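Local coordinates for BDI_3064 protein (Parabacteroides distasonis ATCC 8503, PDB 5Z06) that hydrolyses linear beta-1,2-glucan and beta-1,2-glucooligosaccharides of four or more units from the non-reducing end, releasing sophorose, at residues F536-Y541 against A616-P621; D545-T550 against N555-N560. All coordinates share one frame; numbering follows the deposited sequence.

Contact 1 of 2, residues F536-Y541 against A616-P621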
ATOM      1  N   PHE A 536      -8.924 -13.244  -0.845  1.00 26.73           N
ATOM      2  CA  PHE A 536      -9.751 -14.140  -1.631  1.00 27.83           C
ATOM      3  C   PHE A 536     -11.258 -13.975  -1.381  1.00 27.95           C
ATOM      4  O   PHE A 536     -12.049 -14.091  -2.326  1.00 27.48           O
ATOM      5  CB  PHE A 536      -9.322 -15.590  -1.394  1.00 28.73           C
ATOM      6  CG  PHE A 536      -8.017 -15.977  -2.044  1.00 27.14           C
ATOM      7  CD1 PHE A 536      -7.151 -15.047  -2.635  1.00 27.29           C
ATOM      8  CD2 PHE A 536      -7.643 -17.303  -2.037  1.00 28.22           C
ATOM      9  CE1 PHE A 536      -5.972 -15.459  -3.215  1.00 27.18           C
ATOM     10  CE2 PHE A 536      -6.466 -17.716  -2.624  1.00 27.63           C
ATOM     11  CZ  PHE A 536      -5.632 -16.789  -3.223  1.00 26.34           C
ATOM     12  N   ILE A 537     -11.653 -13.699  -0.140  1.00 25.86           N
ATOM     13  CA  ILE A 537     -13.065 -13.450   0.156  1.00 27.21           C
ATOM     14  C   ILE A 537     -13.528 -11.991  -0.023  1.00 27.07           C
ATOM     15  O   ILE A 537     -14.652 -11.640   0.310  1.00 28.10           O
ATOM     16  CB  ILE A 537     -13.468 -13.994   1.544  1.00 26.83           C
ATOM     17  CG1 ILE A 537     -12.794 -13.211   2.683  1.00 26.21           C
ATOM     18  CG2 ILE A 537     -13.131 -15.467   1.619  1.00 25.87           C
ATOM     19  CD1 ILE A 537     -13.495 -13.363   3.994  1.00 26.71           C
ATOM     20  N   HIS A 538     -12.658 -11.152  -0.568  1.00 28.22           N
ATOM     21  CA  HIS A 538     -12.934  -9.745  -0.743  1.00 27.30           C
ATOM     22  C   HIS A 538     -13.169  -9.432  -2.206  1.00 27.80           C
ATOM     23  O   HIS A 538     -14.281  -9.083  -2.581  1.00 25.15           O
ATOM     24  CB  HIS A 538     -11.775  -8.896  -0.210  1.00 27.17           C
ATOM     25  CG  HIS A 538     -11.536  -9.078   1.248  1.00 26.56           C
ATOM     26  ND1 HIS A 538     -10.322  -8.804   1.841  1.00 26.43           N
ATOM     27  CD2 HIS A 538     -12.352  -9.527   2.234  1.00 26.71           C
ATOM     28  CE1 HIS A 538     -10.387  -9.116   3.125  1.00 27.33           C
ATOM     29  NE2 HIS A 538     -11.613  -9.538   3.393  1.00 28.70           N
ATOM     30  N   TYR A 539     -12.132  -9.612  -3.025  1.00 27.36           N
ATOM     31  CA  TYR A 539     -12.084  -8.996  -4.350  1.00 27.23           C
ATOM     32  C   TYR A 539     -13.224  -9.416  -5.254  1.00 26.16           C
ATOM     33  O   TYR A 539     -13.844  -8.570  -5.875  1.00 28.37           O
ATOM     34  CB  TYR A 539     -10.780  -9.304  -5.047  1.00 25.77           C
ATOM     35  CG  TYR A 539      -9.529  -8.740  -4.419  1.00 26.43           C
ATOM     36  CD1 TYR A 539      -9.559  -7.883  -3.335  1.00 26.70           C
ATOM     37  CD2 TYR A 539      -8.298  -9.024  -4.988  1.00 27.53           C
ATOM     38  CE1 TYR A 539      -8.391  -7.370  -2.809  1.00 27.54           C
ATOM     39  CE2 TYR A 539      -7.129  -8.505  -4.480  1.00 27.97           C
ATOM     40  CZ  TYR A 539      -7.175  -7.694  -3.378  1.00 27.63           C
ATOM     41  OH  TYR A 539      -5.995  -7.189  -2.884  1.00 27.86           O
ATOM     42  N   SER A 540     -13.503 -10.713  -5.310  1.00 26.14           N
ATOM     43  CA  SER A 540     -14.609 -11.225  -6.128  1.00 26.18           C
ATOM     44  C   SER A 540     -15.979 -11.004  -5.503  1.00 25.41           C
ATOM     45  O   SER A 540     -16.994 -11.411  -6.092  1.00 24.21           O
ATOM     46  CB  SER A 540     -14.438 -12.729  -6.436  1.00 24.91           C
ATOM     47  OG  SER A 540     -13.497 -12.918  -7.460  1.00 24.57           O
ATOM     48  N   TYR A 541     -16.009 -10.405  -4.316  1.00 25.35           N
ATOM     49  CA  TYR A 541     -17.210 -10.280  -3.519  1.00 25.29           C
ATOM     50  C   TYR A 541     -17.481  -8.846  -3.107  1.00 25.21           C
ATOM     51  O   TYR A 541     -18.217  -8.587  -2.140  1.00 24.29           O
ATOM     52  CB  TYR A 541     -17.132 -11.234  -2.310  1.00 25.49           C
ATOM     53  CG  TYR A 541     -16.764 -12.600  -2.814  1.00 25.84           C
ATOM     54  CD1 TYR A 541     -17.700 -13.388  -3.501  1.00 26.09           C
ATOM     55  CD2 TYR A 541     -15.466 -13.073  -2.713  1.00 25.48           C
ATOM     56  CE1 TYR A 541     -17.354 -14.604  -4.035  1.00 24.32           C
ATOM     57  CE2 TYR A 541     -15.120 -14.299  -3.244  1.00 25.97           C
ATOM     58  CZ  TYR A 541     -16.073 -15.054  -3.904  1.00 26.05           C
ATOM     59  OH  TYR A 541     -15.703 -16.260  -4.433  1.00 25.03           O
ATOM     60  N   ALA A 616      -8.820  -7.903   7.940  1.00 25.68           N
ATOM     61  CA  ALA A 616      -9.964  -7.823   8.863  1.00 25.44           C
ATOM     62  C   ALA A 616     -11.020  -6.856   8.356  1.00 25.41           C
ATOM     63  O   ALA A 616     -12.237  -7.121   8.418  1.00 24.47           O
ATOM     64  CB  ALA A 616      -9.511  -7.388  10.241  1.00 24.26           C
ATOM     65  N   LEU A 617     -10.558  -5.730   7.849  1.00 25.72           N
ATOM     66  CA  LEU A 617     -11.458  -4.608   7.644  1.00 26.41           C
ATOM     67  C   LEU A 617     -12.380  -4.841   6.470  1.00 28.34           C
ATOM     68  O   LEU A 617     -13.571  -4.567   6.553  1.00 32.87           O
ATOM     69  CB  LEU A 617     -10.670  -3.325   7.482  1.00 25.51           C
ATOM     70  CG  LEU A 617      -9.859  -2.986   8.736  1.00 25.39           C
ATOM     71  CD1 LEU A 617      -8.906  -1.859   8.404  1.00 24.59           C
ATOM     72  CD2 LEU A 617     -10.762  -2.625   9.900  1.00 25.92           C
ATOM     73  N   ALA A 618     -11.852  -5.393   5.388  1.00 27.84           N
ATOM     74  CA  ALA A 618     -12.685  -5.706   4.234  1.00 27.41           C
ATOM     75  C   ALA A 618     -13.490  -6.992   4.448  1.00 26.59           C
ATOM     76  O   ALA A 618     -14.270  -7.388   3.590  1.00 25.47           O
ATOM     77  CB  ALA A 618     -11.840  -5.793   2.974  1.00 27.76           C
ATOM     78  N   SER A 619     -13.266  -7.661   5.580  1.00 26.49           N
ATOM     79  CA  SER A 619     -14.069  -8.794   5.977  1.00 25.13           C
ATOM     80  C   SER A 619     -15.323  -8.399   6.730  1.00 24.12           C
ATOM     81  O   SER A 619     -16.091  -9.270   7.102  1.00 22.76           O
ATOM     82  CB  SER A 619     -13.236  -9.782   6.795  1.00 24.85           C
ATOM     83  OG  SER A 619     -12.218 -10.323   5.980  1.00 24.13           O
ATOM     84  N   PHE A 620     -15.535  -7.103   6.952  1.00 24.92           N
ATOM     85  CA  PHE A 620     -16.709  -6.619   7.670  1.00 26.70           C
ATOM     86  C   PHE A 620     -18.035  -7.362   7.457  1.00 26.87           C
ATOM     87  O   PHE A 620     -18.656  -7.785   8.438  1.00 27.60           O
ATOM     88  CB  PHE A 620     -16.928  -5.116   7.446  1.00 28.40           C
ATOM     89  CG  PHE A 620     -16.707  -4.326   8.669  1.00 28.94           C
ATOM     90  CD1 PHE A 620     -17.691  -4.275   9.632  1.00 31.10           C
ATOM     91  CD2 PHE A 620     -15.474  -3.734   8.921  1.00 29.96           C
ATOM     92  CE1 PHE A 620     -17.484  -3.601  10.818  1.00 31.31           C
ATOM     93  CE2 PHE A 620     -15.254  -3.052  10.097  1.00 30.63           C
ATOM     94  CZ  PHE A 620     -16.258  -2.990  11.043  1.00 32.73           C
ATOM     95  N   PRO A 621     -18.464  -7.556   6.202  1.00 26.52           N
ATOM     96  CA  PRO A 621     -19.798  -8.172   6.007  1.00 27.95           C
ATOM     97  C   PRO A 621     -19.896  -9.582   6.523  1.00 27.75           C
ATOM     98  O   PRO A 621     -20.977 -10.031   6.821  1.00 30.57           O
ATOM     99  CB  PRO A 621     -19.984  -8.178   4.496  1.00 27.71           C
ATOM    100  CG  PRO A 621     -18.915  -7.341   3.944  1.00 28.11           C
ATOM    101  CD  PRO A 621     -17.805  -7.253   4.933  1.00 27.45           C
TER
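His538 lays one face of its imidazole on the methyl group of Ala618 and turns an edge to the hydroxyl of Ser619. The methyl carbon CB of Ala618 sits 3.5 Å from the centroid of the His538 ring and only 7° off the ring normal, a CH-pi contact over the centre of the ring. At the edge, NE2 of His538 donates to OG of Ser619 at 2.8 Å. That bond is nearly straight, 169° at the hydrogen, and OG lies in the ring plane. With CG of His538 anti to the carbonyl carbon (chi1 -62°), the ring reaches across to both partners. The receiving side is a type I beta turn from Leu617 to Phe620, which follows the short helix 614-617 in the glycoamylase-like part of the chain, whose clan (six-hairpin glycosidases) is consistent with an (alpha/alpha)6 barrel. The turn offers the methyl and the hydroxyl from consecutive residues. Ser619 OG is also hydrogen-bonded to the backbone O of Gly615, so the hydroxyl is held between the imidazole and the helix just before it. Replacing His538 with a leucine would probably leave the buried Ser619 hydroxyl without its N-H donor and cost the Ala618 methyl the flat face it rests on. Ile537 adds a lighter touch, its CD1 lying 3.8 Å from OG of Ser619. Ile537 also packs on Met563 and Ala564 of helix 556-573.

Contact 2 of 2, residues D545-T550 against N555-N560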
ATOM      1  N   ASP A 545     -22.506 -10.520  -4.680  1.00 27.74           N
ATOM      2  CA  ASP A 545     -22.990 -10.685  -3.330  1.00 28.41           C
ATOM      3  C   ASP A 545     -22.893 -12.160  -3.008  1.00 28.23           C
ATOM      4  O   ASP A 545     -23.647 -12.942  -3.571  1.00 28.20           O
ATOM      5  CB  ASP A 545     -24.437 -10.201  -3.231  1.00 29.56           C
ATOM      6  CG  ASP A 545     -24.974 -10.238  -1.817  1.00 29.12           C
ATOM      7  OD1 ASP A 545     -24.383 -10.929  -0.985  1.00 29.07           O
ATOM      8  OD2 ASP A 545     -25.989  -9.570  -1.536  1.00 33.09           O
ATOM      9  N   PRO A 546     -21.971 -12.550  -2.117  1.00 27.77           N
ATOM     10  CA  PRO A 546     -21.755 -13.966  -1.875  1.00 29.20           C
ATOM     11  C   PRO A 546     -22.932 -14.670  -1.166  1.00 29.38           C
ATOM     12  O   PRO A 546     -23.029 -15.904  -1.230  1.00 29.38           O
ATOM     13  CB  PRO A 546     -20.489 -13.983  -0.998  1.00 28.70           C
ATOM     14  CG  PRO A 546     -20.511 -12.697  -0.277  1.00 29.19           C
ATOM     15  CD  PRO A 546     -21.128 -11.713  -1.239  1.00 28.89           C
ATOM     16  N   HIS A 547     -23.789 -13.897  -0.497  1.00 30.56           N
ATOM     17  CA  HIS A 547     -25.082 -14.370  -0.001  1.00 31.27           C
ATOM     18  C   HIS A 547     -25.934 -14.914  -1.149  1.00 31.77           C
ATOM     19  O   HIS A 547     -26.786 -15.744  -0.925  1.00 32.70           O
ATOM     20  CB  HIS A 547     -25.932 -13.242   0.618  1.00 32.70           C
ATOM     21  CG  HIS A 547     -25.357 -12.594   1.848  1.00 35.12           C
ATOM     22  ND1 HIS A 547     -25.498 -13.136   3.107  1.00 35.57           N
ATOM     23  CD2 HIS A 547     -24.721 -11.406   2.024  1.00 35.22           C
ATOM     24  CE1 HIS A 547     -24.943 -12.333   4.001  1.00 35.18           C
ATOM     25  NE2 HIS A 547     -24.450 -11.284   3.368  1.00 37.44           N
ATOM     26  N   LYS A 548     -25.758 -14.395  -2.359  1.00 31.78           N
ATOM     27  CA  LYS A 548     -26.677 -14.670  -3.458  1.00 32.46           C
ATOM     28  C   LYS A 548     -26.013 -15.456  -4.542  1.00 32.10           C
ATOM     29  O   LYS A 548     -26.454 -15.427  -5.688  1.00 35.14           O
ATOM     30  CB  LYS A 548     -27.229 -13.367  -4.021  1.00 32.66           C
ATOM     31  CG  LYS A 548     -28.033 -12.574  -3.002  1.00 33.45           C
ATOM     32  CD  LYS A 548     -28.391 -11.235  -3.607  1.00 33.18           C
ATOM     33  CE  LYS A 548     -29.333 -10.423  -2.736  1.00 34.05           C
ATOM     34  NZ  LYS A 548     -29.653  -9.183  -3.510  1.00 34.34           N
ATOM     35  N   PHE A 549     -24.947 -16.159  -4.188  1.00 30.57           N
ATOM     36  CA  PHE A 549     -24.386 -17.106  -5.090  1.00 30.51           C
ATOM     37  C   PHE A 549     -24.062 -18.351  -4.334  1.00 31.63           C
ATOM     38  O   PHE A 549     -23.332 -18.327  -3.328  1.00 31.06           O
ATOM     39  CB  PHE A 549     -23.158 -16.612  -5.814  1.00 31.30           C
ATOM     40  CG  PHE A 549     -22.587 -17.651  -6.712  1.00 31.48           C
ATOM     41  CD1 PHE A 549     -23.352 -18.157  -7.757  1.00 31.62           C
ATOM     42  CD2 PHE A 549     -21.330 -18.162  -6.497  1.00 32.13           C
ATOM     43  CE1 PHE A 549     -22.861 -19.154  -8.584  1.00 32.06           C
ATOM     44  CE2 PHE A 549     -20.830 -19.156  -7.318  1.00 33.00           C
ATOM     45  CZ  PHE A 549     -21.599 -19.660  -8.362  1.00 33.75           C
ATOM     46  N   THR A 550     -24.629 -19.430  -4.857  1.00 31.33           N
ATOM     47  CA  THR A 550     -24.497 -20.750  -4.327  1.00 30.26           C
ATOM     48  C   THR A 550     -24.272 -21.647  -5.505  1.00 29.35           C
ATOM     49  O   THR A 550     -25.070 -21.661  -6.417  1.00 29.71           O
ATOM     50  CB  THR A 550     -25.797 -21.117  -3.607  1.00 29.56           C
ATOM     51  OG1 THR A 550     -26.106 -20.067  -2.700  1.00 28.47           O
ATOM     52  CG2 THR A 550     -25.668 -22.410  -2.846  1.00 29.71           C
ATOM     53  N   ASN A 555     -22.921 -22.290  -0.492  1.00 27.20           N
ATOM     54  CA  ASN A 555     -23.204 -20.872  -0.573  1.00 28.36           C
ATOM     55  C   ASN A 555     -21.904 -20.108  -0.219  1.00 29.98           C
ATOM     56  O   ASN A 555     -21.214 -20.488   0.729  1.00 28.98           O
ATOM     57  CB  ASN A 555     -24.268 -20.521   0.417  1.00 29.52           C
ATOM     58  CG  ASN A 555     -24.506 -19.045   0.475  1.00 30.86           C
ATOM     59  OD1 ASN A 555     -24.012 -18.355   1.379  1.00 31.62           O
ATOM     60  ND2 ASN A 555     -25.212 -18.530  -0.524  1.00 31.49           N
ATOM     61  N   TYR A 556     -21.587 -19.038  -0.950  1.00 29.51           N
ATOM     62  CA  TYR A 556     -20.304 -18.347  -0.749  1.00 29.50           C
ATOM     63  C   TYR A 556     -20.223 -17.395   0.442  1.00 28.81           C
ATOM     64  O   TYR A 556     -19.169 -17.294   1.042  1.00 29.66           O
ATOM     65  CB  TYR A 556     -19.720 -17.767  -2.069  1.00 28.30           C
ATOM     66  CG  TYR A 556     -19.117 -18.914  -2.779  1.00 26.97           C
ATOM     67  CD1 TYR A 556     -17.851 -19.357  -2.449  1.00 27.21           C
ATOM     68  CD2 TYR A 556     -19.883 -19.691  -3.617  1.00 28.55           C
ATOM     69  CE1 TYR A 556     -17.318 -20.489  -3.014  1.00 27.74           C
ATOM     70  CE2 TYR A 556     -19.362 -20.828  -4.207  1.00 28.37           C
ATOM     71  CZ  TYR A 556     -18.085 -21.234  -3.894  1.00 28.50           C
ATOM     72  OH  TYR A 556     -17.565 -22.362  -4.469  1.00 28.98           O
ATOM     73  N   PHE A 557     -21.306 -16.753   0.838  1.00 28.56           N
ATOM     74  CA  PHE A 557     -21.242 -15.984   2.058  1.00 29.91           C
ATOM     75  C   PHE A 557     -20.878 -16.929   3.207  1.00 31.71           C
ATOM     76  O   PHE A 557     -20.042 -16.597   4.025  1.00 31.47           O
ATOM     77  CB  PHE A 557     -22.553 -15.303   2.414  1.00 30.43           C
ATOM     78  CG  PHE A 557     -22.474 -14.559   3.708  1.00 30.30           C
ATOM     79  CD1 PHE A 557     -21.857 -13.307   3.756  1.00 29.98           C
ATOM     80  CD2 PHE A 557     -22.916 -15.135   4.894  1.00 29.90           C
ATOM     81  CE1 PHE A 557     -21.735 -12.631   4.957  1.00 29.79           C
ATOM     82  CE2 PHE A 557     -22.797 -14.455   6.101  1.00 29.62           C
ATOM     83  CZ  PHE A 557     -22.210 -13.207   6.133  1.00 29.07           C
ATOM     84  N   GLU A 558     -21.572 -18.062   3.284  1.00 32.05           N
ATOM     85  CA  GLU A 558     -21.347 -19.050   4.330  1.00 35.23           C
ATOM     86  C   GLU A 558     -19.903 -19.510   4.348  1.00 31.16           C
ATOM     87  O   GLU A 558     -19.268 -19.555   5.401  1.00 30.38           O
ATOM     88  CB  GLU A 558     -22.255 -20.265   4.119  1.00 39.75           C
ATOM     89  CG  GLU A 558     -22.062 -21.410   5.110  1.00 41.76           C
ATOM     90  CD  GLU A 558     -22.561 -22.721   4.547  1.00 47.35           C
ATOM     91  OE1 GLU A 558     -23.761 -23.013   4.712  1.00 50.01           O
ATOM     92  OE2 GLU A 558     -21.750 -23.461   3.918  1.00 53.68           O
ATOM     93  N   ASN A 559     -19.397 -19.855   3.176  1.00 28.39           N
ATOM     94  CA  ASN A 559     -18.056 -20.403   3.061  1.00 28.32           C
ATOM     95  C   ASN A 559     -16.961 -19.340   3.263  1.00 29.83           C
ATOM     96  O   ASN A 559     -15.973 -19.585   3.954  1.00 27.61           O
ATOM     97  CB  ASN A 559     -17.867 -21.074   1.707  1.00 28.02           C
ATOM     98  CG  ASN A 559     -16.760 -22.112   1.741  1.00 28.89           C
ATOM     99  OD1 ASN A 559     -16.876 -23.135   2.426  1.00 28.77           O
ATOM    100  ND2 ASN A 559     -15.671 -21.841   1.041  1.00 29.22           N
ATOM    101  N   ASN A 560     -17.143 -18.176   2.634  1.00 30.40           N
ATOM    102  CA  ASN A 560     -16.238 -17.044   2.799  1.00 29.35           C
ATOM    103  C   ASN A 560     -16.172 -16.646   4.267  1.00 30.24           C
ATOM    104  O   ASN A 560     -15.094 -16.432   4.810  1.00 28.97           O
ATOM    105  CB  ASN A 560     -16.694 -15.832   1.971  1.00 28.25           C
ATOM    106  CG  ASN A 560     -16.504 -16.029   0.485  1.00 27.35           C
ATOM    107  OD1 ASN A 560     -16.025 -17.075   0.031  1.00 26.95           O
ATOM    108  ND2 ASN A 560     -16.903 -15.029  -0.287  1.00 26.13           N
TER
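Asn555 and Thr550 meet at the start of helix 556-573, where Asn555 is the N-cap. The OD1 of Asn555 accepts from the backbone N of Glu558 at 3.1 Å, a capping bond. Its ND2 is spent across the contact. One bond runs to OG1 of Thr550 at 2.8 Å, nearly straight at 171° and in the amide plane. The other goes to the backbone O of His547 at 3.2 Å, with the donor above the carbonyl plane. Together the three bonds fix the rotation of the amide. CG of Asn555 is anti to the backbone N (chi1 174°), which brings the amide within bonding range of Thr550 and His547.

The tight, buried part lies beside the cap. Backbone N of Tyr556 donates to O of Phe549 at 3.0 Å, and CB of Pro546 packs 4.0 Å from CB of Tyr556. The rings of Phe549 and Tyr556 run near parallel but slid apart, barely overlapping. Phe549 is also packed against helices 467-475 and 691-702. Tyr556 OH bonds to Tyr513 and Asp551.

His547 is on the solvent side, exposed, yet its ring makes an offset stack on the partly exposed Phe557, with centroids 3.8 Å apart and planes at 15°. CE1 of His547 sits over the centre of the Phe557 ring, and its nearest atom there is CD1 of Phe557, at 3.2 Å.

In the fold
Contact 2 is nested inside the chain loop that contact 1 closes, and their centres are about 12 Å apart. Contact 1 is wholly buried and joins parts distant in sequence through one imidazole and a turn. Contact 2 is local and only partly buried, tying a loop to the helix that follows it. Its chemistry is richer in backbone and amide hydrogen bonds, with one ring pair buried and the other, His547 on Phe557, at the surface. The two touch: Ile537 CD1 lies 3.6 Å from Asn560 O, and Tyr541 CD1 lies 3.8 Å from Pro546 CB. Helix 556-573 thus serves both, and Tyr622 bonds to Ile537 and Asn560 alike.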